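Local coordinates for chromosome replication initiation inhibitor protein (Agrobacterium tumefaciens, PDB 3FD3) that probably regulates transcription as a DNA-binding LysR-family factor, of which this chain is the C-terminal, presumably effector-binding, part, at residues 14-26 against 191-204. Numbering follows the deposited sequence.
Sequences GTWFLDAVSKFTG and GLTANMVGTARVVL
Two helices on one face of the mixed sheet of a LysR substrate-binding domain pack here, where Ala20 meets Met196 and Thr199. Helix 17-26 comes after strand 3-8 and the short helix 10-13, and helix 190-203 is the last helix of the chain. They run roughly antiparallel, at 144°, with axes 8.2 Å apart at closest approach. Ala20 sits at the middle, and its small side chain lets the backbones come close. Met196, a selenomethionine, is modelled in two conformers. In the one described, its SE lies 3.3 Å from Ala20 CB. The chain is bent at chi2 and chi3, which brings its end toward Phe17, Ala20 and Val21. In this conformer Met196 CE lies 3.4 Å from Phe17 CD1, and the selenium makes an oblique Met-aromatic contact with the Phe17 ring. Trp16 fills one end of the interface. Ala200 CB lies over one face of its six-membered ring, offset toward the rim, while Thr199 CG2 meets the edge at CE3. Val203 CG1 packs on Trp16 CB. At the other end, Leu192 CB stands 3.8 Å from the Phe24 ring centroid and almost on the ring normal, a CH-pi contact. Phe24 CG is anti to the backbone N (chi1 176°), which carries the ring across to Gly191 and Leu192. Along the outer side, the extended Lys23 chain reaches Thr199 tip to tip, and NZ donates to OG1 at 2.9 Å. Thr199 OG1 in turn donates to Asn195 O at 2.7 Å, from the face of that carbonyl opposite to Thr199 N. A water weakly links Lys23 NZ and Asn195 OD1. Inward, Phe17 and Leu192 both touch Ile6. The chemistry is divided: an apolar layer facing the sheet joins the helices, and one lysine-threonine bond ties their more exposed margin.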
loop_
_atom_site.group_PDB
_atom_site.type_symbol
_atom_site.label_atom_id
_atom_site.label_comp_id
_atom_site.label_asym_id
_atom_site.label_seq_id
_atom_site.Cartn_x
_atom_site.Cartn_y
_atom_site.Cartn_z
ATOM N N GLY A 14 -3.595 3.705 -4.661
ATOM C CA GLY A 14 -2.533 4.562 -4.183
ATOM C C GLY A 14 -2.601 5.997 -4.669
ATOM O O GLY A 14 -1.790 6.816 -4.210
ATOM N N THR A 15 -3.533 6.303 -5.586
ATOM C CA THR A 15 -3.669 7.605 -6.180
ATOM C C THR A 15 -5.084 8.183 -5.940
ATOM O O THR A 15 -5.325 8.765 -4.859
ATOM C CB THR A 15 -3.233 7.613 -7.675
ATOM O OG1 THR A 15 -3.920 6.584 -8.400
ATOM C CG2 THR A 15 -1.663 7.383 -7.801
ATOM N N TRP A 16 -6.014 7.904 -6.840
ATOM C CA TRP A 16 -7.292 8.630 -6.978
ATOM C C TRP A 16 -8.537 7.889 -6.495
ATOM O O TRP A 16 -9.600 8.511 -6.306
ATOM C CB TRP A 16 -7.501 9.037 -8.451
ATOM C CG TRP A 16 -7.740 7.856 -9.357
ATOM C CD1 TRP A 16 -6.800 7.018 -9.911
ATOM C CD2 TRP A 16 -9.004 7.348 -9.767
ATOM N NE1 TRP A 16 -7.410 6.047 -10.666
ATOM C CE2 TRP A 16 -8.766 6.215 -10.590
ATOM C CE3 TRP A 16 -10.323 7.754 -9.543
ATOM C CZ2 TRP A 16 -9.798 5.477 -11.168
ATOM C CZ3 TRP A 16 -11.333 7.029 -10.126
ATOM C CH2 TRP A 16 -11.076 5.895 -10.912
ATOM N N PHE A 17 -8.452 6.574 -6.299
ATOM C CA PHE A 17 -9.662 5.766 -6.107
ATOM C C PHE A 17 -10.468 6.162 -4.870
ATOM O O PHE A 17 -11.711 6.301 -4.950
ATOM C CB PHE A 17 -9.257 4.291 -6.032
ATOM C CG PHE A 17 -10.393 3.307 -5.784
ATOM C CD1 PHE A 17 -11.171 2.838 -6.816
ATOM C CD2 PHE A 17 -10.631 2.837 -4.523
ATOM C CE1 PHE A 17 -12.189 1.918 -6.573
ATOM C CE2 PHE A 17 -11.641 1.907 -4.297
ATOM C CZ PHE A 17 -12.403 1.470 -5.326
ATOM N N LEU A 18 -9.772 6.370 -3.745
ATOM C CA LEU A 18 -10.449 6.728 -2.502
ATOM C C LEU A 18 -11.000 8.131 -2.532
ATOM O O LEU A 18 -12.003 8.406 -1.869
ATOM C CB LEU A 18 -9.537 6.547 -1.281
ATOM C CG LEU A 18 -9.250 5.105 -0.915
ATOM C CD1 LEU A 18 -8.280 5.036 0.315
ATOM C CD2 LEU A 18 -10.551 4.349 -0.656
ATOM N N ASP A 19 -10.383 9.014 -3.311
ATOM C CA ASP A 19 -10.943 10.348 -3.510
ATOM C C ASP A 19 -12.332 10.258 -4.137
ATOM O O ASP A 19 -13.239 10.981 -3.735
ATOM C CB ASP A 19 -10.026 11.210 -4.383
ATOM C CG ASP A 19 -10.468 12.658 -4.442
ATOM O OD1 ASP A 19 -10.858 13.220 -3.392
ATOM O OD2 ASP A 19 -10.413 13.248 -5.537
ATOM N N ALA A 20 -12.500 9.363 -5.112
ATOM C CA ALA A 20 -13.793 9.111 -5.728
ATOM C C ALA A 20 -14.768 8.408 -4.789
ATOM O O ALA A 20 -15.910 8.828 -4.635
ATOM C CB ALA A 20 -13.615 8.250 -7.009
ATOM N N VAL A 21 -14.316 7.336 -4.159
ATOM C CA VAL A 21 -15.189 6.544 -3.307
ATOM C C VAL A 21 -15.694 7.361 -2.109
ATOM O O VAL A 21 -16.861 7.261 -1.748
ATOM C CB VAL A 21 -14.479 5.308 -2.808
ATOM C CG1 VAL A 21 -15.382 4.556 -1.799
ATOM C CG2 VAL A 21 -14.144 4.400 -4.012
ATOM N N SER A 22 -14.844 8.212 -1.549
ATOM C CA SER A 22 -15.208 8.964 -0.359
ATOM C C SER A 22 -16.274 10.017 -0.687
ATOM O O SER A 22 -17.116 10.345 0.156
ATOM C CB SER A 22 -13.998 9.588 0.336
ATOM O OG SER A 22 -13.370 10.568 -0.462
ATOM N N LYS A 23 -16.250 10.530 -1.910
ATOM C CA LYS A 23 -17.276 11.485 -2.330
ATOM C C LYS A 23 -18.614 10.774 -2.286
ATOM O O LYS A 23 -19.620 11.344 -1.859
ATOM C CB LYS A 23 -17.044 12.001 -3.753
ATOM C CG LYS A 23 -15.833 12.931 -3.942
ATOM C CD LYS A 23 -15.628 13.267 -5.446
ATOM C CE LYS A 23 -14.255 13.864 -5.718
ATOM N NZ LYS A 23 -14.120 14.297 -7.152
ATOM N N PHE A 24 -18.635 9.538 -2.772
ATOM C CA PHE A 24 -19.869 8.746 -2.779
ATOM C C PHE A 24 -20.334 8.355 -1.365
ATOM O O PHE A 24 -21.517 8.574 -0.997
ATOM C CB PHE A 24 -19.707 7.485 -3.633
ATOM C CG PHE A 24 -20.904 6.603 -3.596
ATOM C CD1 PHE A 24 -22.086 7.017 -4.193
ATOM C CD2 PHE A 24 -20.856 5.373 -2.972
ATOM C CE1 PHE A 24 -23.219 6.218 -4.168
ATOM C CE2 PHE A 24 -22.004 4.564 -2.943
ATOM C CZ PHE A 24 -23.162 4.990 -3.535
ATOM N N THR A 25 -19.426 7.792 -0.567
ATOM C CA THR A 25 -19.815 7.357 0.774
ATOM C C THR A 25 -20.210 8.532 1.684
ATOM O O THR A 25 -21.055 8.359 2.553
ATOM C CB THR A 25 -18.751 6.487 1.447
ATOM O OG1 THR A 25 -17.548 7.239 1.619
ATOM C CG2 THR A 25 -18.512 5.232 0.592
ATOM N N GLY A 26 -19.665 9.718 1.433
ATOM C CA GLY A 26 -19.972 10.905 2.235
ATOM C C GLY A 26 -21.427 11.352 2.096
ATOM O O GLY A 26 -21.973 11.995 2.995
ATOM N N GLY A 191 -24.737 6.916 -8.526
ATOM C CA GLY A 191 -23.988 7.949 -7.764
ATOM C C GLY A 191 -22.513 7.638 -7.598
ATOM O O GLY A 191 -21.643 8.519 -7.683
ATOM N N LEU A 192 -22.228 6.366 -7.361
ATOM C CA LEU A 192 -20.859 5.901 -7.250
ATOM C C LEU A 192 -20.158 6.092 -8.579
ATOM O O LEU A 192 -19.065 6.662 -8.658
ATOM C CB LEU A 192 -20.832 4.434 -6.865
ATOM C CG LEU A 192 -19.472 3.764 -6.738
ATOM C CD1 LEU A 192 -18.527 4.575 -5.765
ATOM C CD2 LEU A 192 -19.616 2.324 -6.293
ATOM N N THR A 193 -20.798 5.599 -9.636
ATOM C CA THR A 193 -20.298 5.771 -10.985
ATOM C C THR A 193 -20.042 7.209 -11.338
ATOM O O THR A 193 -18.985 7.506 -11.900
ATOM C CB THR A 193 -21.255 5.116 -12.019
ATOM O OG1 THR A 193 -21.232 3.719 -11.751
ATOM C CG2 THR A 193 -20.793 5.351 -13.430
ATOM N N ALA A 194 -20.967 8.109 -11.012
ATOM C CA ALA A 194 -20.775 9.511 -11.317
ATOM C C ALA A 194 -19.494 10.024 -10.658
ATOM O O ALA A 194 -18.738 10.762 -11.259
ATOM C CB ALA A 194 -21.985 10.362 -10.829
ATOM N N ASN A 195 -19.294 9.648 -9.405
ATOM C CA ASN A 195 -18.075 10.050 -8.661
ATOM C C ASN A 195 -16.794 9.425 -9.205
ATOM O O ASN A 195 -15.765 10.085 -9.276
ATOM C CB ASN A 195 -18.277 9.775 -7.166
ATOM C CG ASN A 195 -19.189 10.801 -6.519
ATOM O OD1 ASN A 195 -18.934 11.984 -6.624
ATOM N ND2 ASN A 195 -20.263 10.361 -5.904
HETATM N N MSE A 196 -16.832 8.151 -9.617
HETATM C CA MSE A 196 -15.647 7.526 -10.211
HETATM C C MSE A 196 -15.301 8.231 -11.512
HETATM O O MSE A 196 -14.183 8.733 -11.700
HETATM C CB MSE A 196 -15.833 6.026 -10.478
HETATM C CG MSE A 196 -16.336 5.200 -9.312
HETATM SE SE MSE A 196 -15.337 5.461 -7.634
HETATM C CE MSE A 196 -13.731 4.635 -8.253
ATOM N N VAL A 197 -16.274 8.292 -12.421
ATOM C CA VAL A 197 -16.020 8.928 -13.703
ATOM C C VAL A 197 -15.608 10.388 -13.588
ATOM O O VAL A 197 -14.645 10.815 -14.240
ATOM C CB VAL A 197 -17.264 8.738 -14.674
ATOM C CG1 VAL A 197 -17.010 9.408 -16.019
ATOM C CG2 VAL A 197 -17.550 7.247 -14.850
ATOM N N GLY A 198 -16.294 11.169 -12.751
ATOM C CA GLY A 198 -15.969 12.573 -12.567
ATOM C C GLY A 198 -14.593 12.832 -11.963
ATOM O O GLY A 198 -13.876 13.749 -12.365
ATOM N N THR A 199 -14.225 12.021 -10.985
ATOM C CA THR A 199 -12.916 12.145 -10.345
ATOM C C THR A 199 -11.811 11.762 -11.325
ATOM O O THR A 199 -10.790 12.455 -11.421
ATOM C CB THR A 199 -12.844 11.264 -9.066
ATOM O OG1 THR A 199 -13.893 11.624 -8.159
ATOM C CG2 THR A 199 -11.481 11.404 -8.359
ATOM N N ALA A 200 -11.989 10.655 -12.046
ATOM C CA ALA A 200 -10.985 10.218 -13.010
ATOM C C ALA A 200 -10.784 11.266 -14.120
ATOM O O ALA A 200 -9.669 11.455 -14.602
ATOM C CB ALA A 200 -11.354 8.846 -13.590
ATOM N N ARG A 201 -11.867 11.938 -14.516
ATOM C CA ARG A 201 -11.792 12.999 -15.518
ATOM C C ARG A 201 -10.810 14.104 -15.128
ATOM O O ARG A 201 -10.111 14.649 -15.983
ATOM C CB ARG A 201 -13.182 13.605 -15.800
ATOM C CG ARG A 201 -13.224 14.510 -17.048
ATOM C CD ARG A 201 -12.966 13.720 -18.332
ATOM N NE ARG A 201 -13.783 12.507 -18.383
ATOM C CZ ARG A 201 -15.079 12.474 -18.704
ATOM N NH1 ARG A 201 -15.726 13.583 -19.037
ATOM N NH2 ARG A 201 -15.731 11.319 -18.699
ATOM N N VAL A 202 -10.755 14.422 -13.839
ATOM C CA VAL A 202 -9.877 15.467 -13.349
ATOM C C VAL A 202 -8.436 14.981 -13.206
ATOM O O VAL A 202 -7.502 15.722 -13.486
ATOM C CB VAL A 202 -10.377 15.987 -11.986
ATOM C CG1 VAL A 202 -9.377 16.960 -11.391
ATOM C CG2 VAL A 202 -11.740 16.657 -12.165
ATOM N N VAL A 203 -8.268 13.732 -12.786
ATOM C CA VAL A 203 -6.957 13.194 -12.406
ATOM C C VAL A 203 -6.203 12.456 -13.496
ATOM O O VAL A 203 -4.969 12.523 -13.558
ATOM C CB VAL A 203 -7.136 12.248 -11.186
ATOM C CG1 VAL A 203 -5.824 11.557 -10.832
ATOM C CG2 VAL A 203 -7.645 13.068 -10.003
ATOM N N LEU A 204 -6.918 11.694 -14.324
ATOM C CA LEU A 204 -6.278 10.894 -15.359
ATOM C C LEU A 204 -6.183 11.715 -16.626
ATOM O O LEU A 204 -6.826 12.768 -16.739
ATOM C CB LEU A 204 -7.080 9.617 -15.599
ATOM C CG LEU A 204 -7.264 8.711 -14.382
ATOM C CD1 LEU A 204 -8.003 7.429 -14.816
ATOM C CD2 LEU A 204 -5.900 8.360 -13.708
HETATM O O HOH W 1 -16.879 13.568 -8.943
#